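Local coordinates for vacuolar protein-sorting-associated protein 25 (PDB 3HTU), which forms part of the ESCRT-II complex, which is required for multivesicular body formation and for sorting endosomal cargo into these bodies, at residues 5-17 with 42-56. Sequence-based numbering, arbitrary orientation.
Sequences RRPEEWGKLIYQW and EEFHGLDEATLLRAL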
ATOM      1  N   ARG A   5       8.372 -17.722  -5.694  1.00 55.90           N
ATOM      2  CA  ARG A   5       8.370 -16.230  -5.726  1.00 55.87           C
ATOM      3  C   ARG A   5       9.605 -15.625  -5.043  1.00 55.38           C
ATOM      4  O   ARG A   5      10.362 -16.334  -4.368  1.00 55.84           O
ATOM      5  CB  ARG A   5       7.096 -15.683  -5.076  1.00 56.14           C
ATOM      6  CG  ARG A   5       6.655 -14.330  -5.613  1.00 56.95           C
ATOM      7  CD  ARG A   5       5.837 -14.475  -6.891  1.00 58.72           C
ATOM      8  NE  ARG A   5       4.455 -14.847  -6.609  1.00 59.48           N
ATOM      9  CZ  ARG A   5       3.503 -14.976  -7.529  1.00 60.70           C
ATOM     10  NH1 ARG A   5       3.773 -14.772  -8.814  1.00 61.26           N
ATOM     11  NH2 ARG A   5       2.274 -15.317  -7.162  1.00 61.02           N
ATOM     12  N   ARG A   6       9.798 -14.321  -5.251  1.00 54.19           N
ATOM     13  CA  ARG A   6      10.822 -13.514  -4.580  1.00 53.23           C
ATOM     14  C   ARG A   6      10.272 -12.088  -4.343  1.00 51.93           C
ATOM     15  O   ARG A   6       9.331 -11.674  -5.021  1.00 51.49           O
ATOM     16  CB  ARG A   6      12.086 -13.423  -5.440  1.00 53.49           C
ATOM     17  CG  ARG A   6      12.845 -14.721  -5.653  1.00 54.53           C
ATOM     18  CD  ARG A   6      13.879 -14.542  -6.747  1.00 56.21           C
ATOM     19  NE  ARG A   6      13.255 -14.112  -7.997  1.00 57.82           N
ATOM     20  CZ  ARG A   6      13.864 -13.420  -8.956  1.00 58.31           C
ATOM     21  NH1 ARG A   6      15.137 -13.055  -8.823  1.00 57.42           N
ATOM     22  NH2 ARG A   6      13.189 -13.081 -10.049  1.00 58.52           N
ATOM     23  N   PRO A   7      10.842 -11.340  -3.373  1.00 50.69           N
ATOM     24  CA  PRO A   7      10.487  -9.916  -3.204  1.00 49.76           C
ATOM     25  C   PRO A   7      10.562  -9.054  -4.490  1.00 48.65           C
ATOM     26  O   PRO A   7       9.645  -8.274  -4.748  1.00 48.36           O
ATOM     27  CB  PRO A   7      11.477  -9.419  -2.136  1.00 49.89           C
ATOM     28  CG  PRO A   7      12.495 -10.514  -1.980  1.00 50.17           C
ATOM     29  CD  PRO A   7      11.797 -11.780  -2.341  1.00 50.64           C
ATOM     30  N   GLU A   8      11.626  -9.204  -5.283  1.00 47.34           N
ATOM     31  CA  GLU A   8      11.720  -8.538  -6.588  1.00 46.34           C
ATOM     32  C   GLU A   8      10.594  -8.913  -7.563  1.00 45.34           C
ATOM     33  O   GLU A   8      10.136  -8.067  -8.336  1.00 45.34           O
ATOM     34  CB  GLU A   8      13.089  -8.765  -7.249  1.00 46.49           C
ATOM     35  CG  GLU A   8      13.547 -10.216  -7.343  1.00 47.72           C
ATOM     36  CD  GLU A   8      14.561 -10.596  -6.273  1.00 48.90           C
ATOM     37  OE1 GLU A   8      14.495 -10.042  -5.158  1.00 48.98           O
ATOM     38  OE2 GLU A   8      15.435 -11.455  -6.553  1.00 50.72           O
ATOM     39  N   GLU A   9      10.175 -10.180  -7.535  1.00 43.86           N
ATOM     40  CA  GLU A   9       9.036 -10.669  -8.319  1.00 42.66           C
ATOM     41  C   GLU A   9       7.723 -10.063  -7.830  1.00 41.50           C
ATOM     42  O   GLU A   9       6.907  -9.610  -8.637  1.00 41.55           O
ATOM     43  CB  GLU A   9       8.953 -12.200  -8.265  1.00 42.76           C
ATOM     44  CG  GLU A   9       9.946 -12.910  -9.167  1.00 43.05           C
ATOM     45  CD  GLU A   9       9.936 -14.423  -8.999  1.00 43.47           C
ATOM     46  OE1 GLU A   9      10.271 -14.904  -7.896  1.00 42.53           O
ATOM     47  OE2 GLU A   9       9.615 -15.136  -9.982  1.00 44.96           O
ATOM     48  N   TRP A  10       7.522 -10.061  -6.512  1.00 39.75           N
ATOM     49  CA  TRP A  10       6.397  -9.365  -5.901  1.00 38.54           C
ATOM     50  C   TRP A  10       6.415  -7.896  -6.348  1.00 37.73           C
ATOM     51  O   TRP A  10       5.374  -7.316  -6.650  1.00 36.73           O
ATOM     52  CB  TRP A  10       6.448  -9.463  -4.366  1.00 38.32           C
ATOM     53  CG  TRP A  10       5.965 -10.789  -3.797  1.00 38.55           C
ATOM     54  CD1 TRP A  10       6.675 -11.650  -3.001  1.00 38.17           C
ATOM     55  CD2 TRP A  10       4.675 -11.384  -3.977  1.00 37.06           C
ATOM     56  NE1 TRP A  10       5.904 -12.741  -2.676  1.00 37.34           N
ATOM     57  CE2 TRP A  10       4.672 -12.604  -3.261  1.00 38.05           C
ATOM     58  CE3 TRP A  10       3.512 -10.999  -4.664  1.00 38.20           C
ATOM     59  CZ2 TRP A  10       3.555 -13.454  -3.229  1.00 37.04           C
ATOM     60  CZ3 TRP A  10       2.407 -11.840  -4.631  1.00 37.81           C
ATOM     61  CH2 TRP A  10       2.439 -13.056  -3.914  1.00 37.79           C
ATOM     62  N   GLY A  11       7.617  -7.322  -6.381  1.00 37.36           N
ATOM     63  CA  GLY A  11       7.847  -5.948  -6.850  1.00 37.25           C
ATOM     64  C   GLY A  11       7.334  -5.766  -8.262  1.00 37.07           C
ATOM     65  O   GLY A  11       6.547  -4.852  -8.527  1.00 36.72           O
ATOM     66  N   LYS A  12       7.767  -6.660  -9.156  1.00 36.72           N
ATOM     67  CA  LYS A  12       7.313  -6.681 -10.550  1.00 36.63           C
ATOM     68  C   LYS A  12       5.782  -6.727 -10.653  1.00 35.87           C
ATOM     69  O   LYS A  12       5.201  -6.009 -11.448  1.00 35.90           O
ATOM     70  CB  LYS A  12       7.952  -7.864 -11.300  1.00 36.68           C
ATOM     71  CG  LYS A  12       7.641  -7.954 -12.804  1.00 37.56           C
ATOM     72  CD  LYS A  12       8.550  -8.969 -13.494  1.00 37.06           C
ATOM     73  CE  LYS A  12       8.238  -9.116 -14.981  1.00 39.70           C
ATOM     74  NZ  LYS A  12       8.632  -7.923 -15.801  1.00 39.96           N
ATOM     75  N   LEU A  13       5.140  -7.558  -9.833  1.00 34.93           N
ATOM     76  CA  LEU A  13       3.681  -7.683  -9.838  1.00 33.77           C
ATOM     77  C   LEU A  13       2.943  -6.454  -9.322  1.00 32.69           C
ATOM     78  O   LEU A  13       1.912  -6.057  -9.887  1.00 32.46           O
ATOM     79  CB  LEU A  13       3.226  -8.914  -9.039  1.00 34.51           C
ATOM     80  CG  LEU A  13       3.451 -10.315  -9.621  1.00 35.43           C
ATOM     81  CD1 LEU A  13       3.110 -11.376  -8.572  1.00 36.43           C
ATOM     82  CD2 LEU A  13       2.639 -10.551 -10.896  1.00 36.78           C
ATOM     83  N   ILE A  14       3.450  -5.857  -8.244  1.00 30.81           N
ATOM     84  CA  ILE A  14       2.803  -4.687  -7.674  1.00 29.35           C
ATOM     85  C   ILE A  14       2.889  -3.524  -8.658  1.00 29.27           C
ATOM     86  O   ILE A  14       1.922  -2.798  -8.866  1.00 28.05           O
ATOM     87  CB  ILE A  14       3.426  -4.274  -6.310  1.00 29.13           C
ATOM     88  CG1 ILE A  14       3.119  -5.318  -5.231  1.00 28.66           C
ATOM     89  CG2 ILE A  14       2.901  -2.899  -5.855  1.00 28.19           C
ATOM     90  CD1 ILE A  14       4.171  -5.381  -4.136  1.00 27.73           C
ATOM     91  N   TYR A  15       4.060  -3.358  -9.255  1.00 29.87           N
ATOM     92  CA  TYR A  15       4.321  -2.193 -10.094  1.00 31.20           C
ATOM     93  C   TYR A  15       3.527  -2.283 -11.390  1.00 32.88           C
ATOM     94  O   TYR A  15       3.082  -1.273 -11.928  1.00 33.16           O
ATOM     95  CB  TYR A  15       5.815  -2.049 -10.373  1.00 30.33           C
ATOM     96  CG  TYR A  15       6.143  -0.778 -11.111  1.00 30.24           C
ATOM     97  CD1 TYR A  15       6.272   0.431 -10.430  1.00 29.78           C
ATOM     98  CD2 TYR A  15       6.291  -0.774 -12.488  1.00 29.44           C
ATOM     99  CE1 TYR A  15       6.540   1.600 -11.100  1.00 28.45           C
ATOM    100  CE2 TYR A  15       6.570   0.400 -13.173  1.00 29.48           C
ATOM    101  CZ  TYR A  15       6.702   1.582 -12.469  1.00 29.33           C
ATOM    102  OH  TYR A  15       6.983   2.757 -13.129  1.00 27.87           O
ATOM    103  N   GLN A  16       3.366  -3.512 -11.877  1.00 34.82           N
ATOM    104  CA  GLN A  16       2.480  -3.831 -12.980  1.00 36.95           C
ATOM    105  C   GLN A  16       1.053  -3.353 -12.674  1.00 37.55           C
ATOM    106  O   GLN A  16       0.408  -2.768 -13.534  1.00 37.81           O
ATOM    107  CB  GLN A  16       2.500  -5.345 -13.192  1.00 36.92           C
ATOM    108  CG  GLN A  16       2.721  -5.814 -14.607  1.00 37.45           C
ATOM    109  CD  GLN A  16       3.028  -7.312 -14.682  1.00 38.54           C
ATOM    110  OE1 GLN A  16       3.960  -7.733 -15.373  1.00 40.14           O
ATOM    111  NE2 GLN A  16       2.248  -8.123 -13.970  1.00 40.63           N
ATOM    112  N   TRP A  17       0.570  -3.591 -11.448  1.00 38.70           N
ATOM    113  CA  TRP A  17      -0.808  -3.242 -11.079  1.00 39.63           C
ATOM    114  C   TRP A  17      -1.026  -1.731 -10.942  1.00 40.83           C
ATOM    115  O   TRP A  17      -2.086  -1.213 -11.310  1.00 40.87           O
ATOM    116  CB  TRP A  17      -1.257  -3.955  -9.785  1.00 39.55           C
ATOM    117  CG  TRP A  17      -2.623  -3.522  -9.387  1.00 39.14           C
ATOM    118  CD1 TRP A  17      -3.804  -4.007  -9.870  1.00 38.25           C
ATOM    119  CD2 TRP A  17      -2.964  -2.449  -8.492  1.00 38.40           C
ATOM    120  NE1 TRP A  17      -4.858  -3.327  -9.313  1.00 38.20           N
ATOM    121  CE2 TRP A  17      -4.373  -2.365  -8.462  1.00 37.78           C
ATOM    122  CE3 TRP A  17      -2.215  -1.563  -7.702  1.00 38.83           C
ATOM    123  CZ2 TRP A  17      -5.055  -1.433  -7.674  1.00 38.01           C
ATOM    124  CZ3 TRP A  17      -2.893  -0.636  -6.911  1.00 38.65           C
ATOM    125  CH2 TRP A  17      -4.299  -0.578  -6.907  1.00 38.70           C
ATOM    126  N   GLU A  42      -5.978  -9.087  -6.741  1.00 46.87           N
ATOM    127  CA  GLU A  42      -4.581  -9.211  -7.171  1.00 46.15           C
ATOM    128  C   GLU A  42      -3.785 -10.266  -6.406  1.00 45.01           C
ATOM    129  O   GLU A  42      -4.101 -10.592  -5.254  1.00 44.58           O
ATOM    130  CB  GLU A  42      -3.869  -7.852  -7.112  1.00 46.63           C
ATOM    131  CG  GLU A  42      -3.368  -7.340  -8.465  1.00 48.04           C
ATOM    132  CD  GLU A  42      -4.448  -7.259  -9.538  1.00 50.86           C
ATOM    133  OE1 GLU A  42      -4.077  -7.039 -10.715  1.00 52.40           O
ATOM    134  OE2 GLU A  42      -5.657  -7.404  -9.221  1.00 51.07           O
ATOM    135  N   GLU A  43      -2.738 -10.768  -7.055  1.00 43.62           N
ATOM    136  CA  GLU A  43      -1.870 -11.810  -6.491  1.00 42.78           C
ATOM    137  C   GLU A  43      -1.178 -11.399  -5.187  1.00 41.27           C
ATOM    138  O   GLU A  43      -0.795 -12.265  -4.387  1.00 41.45           O
ATOM    139  CB  GLU A  43      -0.840 -12.265  -7.536  1.00 43.10           C
ATOM    140  CG  GLU A  43      -1.464 -12.736  -8.874  1.00 44.12           C
ATOM    141  CD  GLU A  43      -0.454 -12.868 -10.006  1.00 44.13           C
ATOM    142  OE1 GLU A  43       0.358 -13.818  -9.980  1.00 45.94           O
ATOM    143  OE2 GLU A  43      -0.484 -12.030 -10.935  1.00 46.18           O
ATOM    144  N   PHE A  44      -1.039 -10.087  -4.968  1.00 39.05           N
ATOM    145  CA  PHE A  44      -0.377  -9.564  -3.765  1.00 37.10           C
ATOM    146  C   PHE A  44      -1.314  -9.162  -2.618  1.00 36.23           C
ATOM    147  O   PHE A  44      -0.850  -8.725  -1.566  1.00 35.15           O
ATOM    148  CB  PHE A  44       0.625  -8.438  -4.106  1.00 36.70           C
ATOM    149  CG  PHE A  44       0.034  -7.284  -4.878  1.00 35.56           C
ATOM    150  CD1 PHE A  44      -0.595  -6.235  -4.219  1.00 35.03           C
ATOM    151  CD2 PHE A  44       0.149  -7.233  -6.258  1.00 34.53           C
ATOM    152  CE1 PHE A  44      -1.119  -5.159  -4.928  1.00 35.25           C
ATOM    153  CE2 PHE A  44      -0.377  -6.168  -6.980  1.00 34.92           C
ATOM    154  CZ  PHE A  44      -1.019  -5.128  -6.313  1.00 35.50           C
ATOM    155  N   HIS A  45      -2.623  -9.328  -2.791  1.00 35.14           N
ATOM    156  CA  HIS A  45      -3.522  -9.101  -1.669  1.00 34.44           C
ATOM    157  C   HIS A  45      -3.183 -10.113  -0.573  1.00 34.50           C
ATOM    158  O   HIS A  45      -2.740 -11.214  -0.870  1.00 34.45           O
ATOM    159  CB  HIS A  45      -4.981  -9.212  -2.095  1.00 34.61           C
ATOM    160  CG  HIS A  45      -5.900  -8.325  -1.315  1.00 33.54           C
ATOM    161  ND1 HIS A  45      -6.553  -8.748  -0.178  1.00 32.92           N
ATOM    162  CD2 HIS A  45      -6.261  -7.033  -1.501  1.00 33.51           C
ATOM    163  CE1 HIS A  45      -7.288  -7.758   0.296  1.00 33.50           C
ATOM    164  NE2 HIS A  45      -7.127  -6.703  -0.488  1.00 34.25           N
ATOM    165  N   GLY A  46      -3.337  -9.723   0.687  1.00 34.26           N
ATOM    166  CA  GLY A  46      -2.968 -10.601   1.797  1.00 34.73           C
ATOM    167  C   GLY A  46      -1.471 -10.767   2.037  1.00 34.59           C
ATOM    168  O   GLY A  46      -1.073 -11.295   3.077  1.00 34.36           O
ATOM    169  N   LEU A  47      -0.637 -10.324   1.093  1.00 34.58           N
ATOM    170  CA  LEU A  47       0.823 -10.328   1.279  1.00 34.21           C
ATOM    171  C   LEU A  47       1.167  -9.660   2.605  1.00 34.29           C
ATOM    172  O   LEU A  47       0.619  -8.604   2.916  1.00 34.86           O
ATOM    173  CB  LEU A  47       1.520  -9.575   0.141  1.00 34.21           C
ATOM    174  CG  LEU A  47       2.831 -10.054  -0.504  1.00 33.81           C
ATOM    175  CD1 LEU A  47       3.721  -8.863  -0.850  1.00 34.33           C
ATOM    176  CD2 LEU A  47       3.594 -11.072   0.332  1.00 36.06           C
ATOM    177  N   ASP A  48       2.051 -10.288   3.384  1.00 33.84           N
ATOM    178  CA  ASP A  48       2.469  -9.775   4.688  1.00 34.12           C
ATOM    179  C   ASP A  48       3.275  -8.462   4.536  1.00 34.28           C
ATOM    180  O   ASP A  48       3.924  -8.265   3.509  1.00 34.27           O
ATOM    181  CB  ASP A  48       3.293 -10.840   5.439  1.00 33.86           C
ATOM    182  CG  ASP A  48       4.559 -11.259   4.684  1.00 34.05           C
ATOM    183  OD1 ASP A  48       4.457 -11.966   3.660  1.00 32.27           O
ATOM    184  OD2 ASP A  48       5.673 -10.883   5.121  1.00 35.12           O
ATOM    185  N   GLU A  49       3.234  -7.585   5.546  1.00 34.47           N
ATOM    186  CA  GLU A  49       3.939  -6.292   5.472  1.00 34.47           C
ATOM    187  C   GLU A  49       5.427  -6.488   5.250  1.00 34.00           C
ATOM    188  O   GLU A  49       6.048  -5.744   4.478  1.00 34.20           O
ATOM    189  CB  GLU A  49       3.729  -5.413   6.725  1.00 35.03           C
ATOM    190  CG  GLU A  49       3.891  -3.881   6.449  1.00 36.46           C
ATOM    191  CD  GLU A  49       4.813  -3.136   7.433  1.00 39.82           C
ATOM    192  OE1 GLU A  49       4.687  -1.891   7.528  1.00 39.95           O
ATOM    193  OE2 GLU A  49       5.674  -3.773   8.104  1.00 41.89           O
ATOM    194  N   ALA A  50       5.997  -7.476   5.931  1.00 33.00           N
ATOM    195  CA  ALA A  50       7.443  -7.710   5.884  1.00 32.50           C
ATOM    196  C   ALA A  50       7.938  -7.969   4.464  1.00 31.92           C
ATOM    197  O   ALA A  50       8.937  -7.397   4.038  1.00 32.05           O
ATOM    198  CB  ALA A  50       7.837  -8.851   6.810  1.00 32.84           C
ATOM    199  N   THR A  51       7.224  -8.822   3.737  1.00 31.04           N
ATOM    200  CA  THR A  51       7.590  -9.191   2.380  1.00 29.97           C
ATOM    201  C   THR A  51       7.251  -8.053   1.407  1.00 29.22           C
ATOM    202  O   THR A  51       7.989  -7.818   0.458  1.00 29.47           O
ATOM    203  CB  THR A  51       6.888 -10.498   1.951  1.00 29.93           C
ATOM    204  OG1 THR A  51       7.231 -11.559   2.864  1.00 32.22           O
ATOM    205  CG2 THR A  51       7.308 -10.904   0.540  1.00 30.98           C
ATOM    206  N   LEU A  52       6.141  -7.360   1.665  1.00 28.14           N
ATOM    207  CA  LEU A  52       5.731  -6.185   0.910  1.00 27.82           C
ATOM    208  C   LEU A  52       6.795  -5.093   0.963  1.00 27.50           C
ATOM    209  O   LEU A  52       7.094  -4.478  -0.053  1.00 27.88           O
ATOM    210  CB  LEU A  52       4.404  -5.640   1.453  1.00 27.47           C
ATOM    211  CG  LEU A  52       3.906  -4.320   0.873  1.00 27.34           C
ATOM    212  CD1 LEU A  52       3.435  -4.536  -0.559  1.00 24.22           C
ATOM    213  CD2 LEU A  52       2.797  -3.703   1.745  1.00 27.38           C
ATOM    214  N   LEU A  53       7.342  -4.834   2.145  1.00 27.18           N
ATOM    215  CA  LEU A  53       8.430  -3.865   2.264  1.00 27.57           C
ATOM    216  C   LEU A  53       9.687  -4.235   1.475  1.00 27.31           C
ATOM    217  O   LEU A  53      10.325  -3.359   0.885  1.00 27.11           O
ATOM    218  CB  LEU A  53       8.774  -3.575   3.719  1.00 26.84           C
ATOM    219  CG  LEU A  53       7.988  -2.386   4.270  1.00 27.39           C
ATOM    220  CD1 LEU A  53       8.095  -2.353   5.771  1.00 27.38           C
ATOM    221  CD2 LEU A  53       8.410  -1.042   3.623  1.00 22.86           C
ATOM    222  N   ARG A  54      10.048  -5.519   1.468  1.00 27.28           N
ATOM    223  CA  ARG A  54      11.185  -5.975   0.672  1.00 27.30           C
ATOM    224  C   ARG A  54      10.903  -5.878  -0.846  1.00 26.57           C
ATOM    225  O   ARG A  54      11.816  -5.638  -1.637  1.00 26.05           O
ATOM    226  CB  ARG A  54      11.618  -7.394   1.068  1.00 28.24           C
ATOM    227  CG  ARG A  54      11.882  -7.612   2.576  1.00 31.25           C
ATOM    228  CD  ARG A  54      13.311  -7.278   3.028  1.00 35.27           C
ATOM    229  NE  ARG A  54      13.592  -7.893   4.339  1.00 40.65           N
ATOM    230  CZ  ARG A  54      14.736  -7.796   5.018  1.00 42.24           C
ATOM    231  NH1 ARG A  54      15.767  -7.100   4.537  1.00 44.42           N
ATOM    232  NH2 ARG A  54      14.853  -8.407   6.194  1.00 43.08           N
ATOM    233  N   ALA A  55       9.645  -6.082  -1.240  1.00 25.47           N
ATOM    234  CA  ALA A  55       9.227  -5.894  -2.623  1.00 25.02           C
ATOM    235  C   ALA A  55       9.409  -4.421  -2.999  1.00 23.98           C
ATOM    236  O   ALA A  55       9.958  -4.108  -4.056  1.00 24.01           O
ATOM    237  CB  ALA A  55       7.776  -6.299  -2.813  1.00 24.62           C
ATOM    238  N   LEU A  56       8.948  -3.547  -2.114  1.00 22.77           N
ATOM    239  CA  LEU A  56       8.996  -2.104  -2.322  1.00 23.05           C
ATOM    240  C   LEU A  56      10.422  -1.556  -2.312  1.00 23.15           C
ATOM    241  O   LEU A  56      10.720  -0.591  -3.019  1.00 21.54           O
ATOM    242  CB  LEU A  56       8.161  -1.405  -1.252  1.00 22.82           C
ATOM    243  CG  LEU A  56       6.703  -1.008  -1.533  1.00 23.25           C
ATOM    244  CD1 LEU A  56       6.071  -1.657  -2.742  1.00 19.70           C
ATOM    245  CD2 LEU A  56       5.853  -1.203  -0.349  1.00 18.66           C
TER
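W10 CZ3 packs 3.9 Å from F44 CB, and W17 completes the aromatic part of this contact, where helix 7-17 crosses helix 49-56 at -77° in the C-terminal winged-helix domain of VPS25. A CH-pi contact sets L47 CG 4.1 Å from the W10 six-membered ring centroid, nearly on its normal, while R5 CG lies against the opposite face. W10 CZ3, at the ring's edge, lies 3.2 Å from E43 O, and W10 CD1 3.7 Å from T51 CG2. F44 offers one face to I14 CG1, 3.7 Å from the ring centroid, and its edge to the W17 five-membered ring (offset edge-to-face, planes at 74°). F44 CG, between its backbone N and carbonyl carbon (chi1 56°), directs the ring at helix 7-17. A55, its CA 4.3 Å from P7 CA, is a knob among P7, W10, G11 and I14, and A55 CA makes a 3.2 Å CH...O contact to P7 O. Replacing W10 by alanine is likely to leave L47 and T51 CG2 facing a gap. Charge probably adds little, R5 NH2 to E43 OE1 being a long 3.7 Å salt bridge. With no intersegment hydrogen bond, cohesion probably rests on apolar and aromatic packing, continued by I14 and L56 onto strand 75-78.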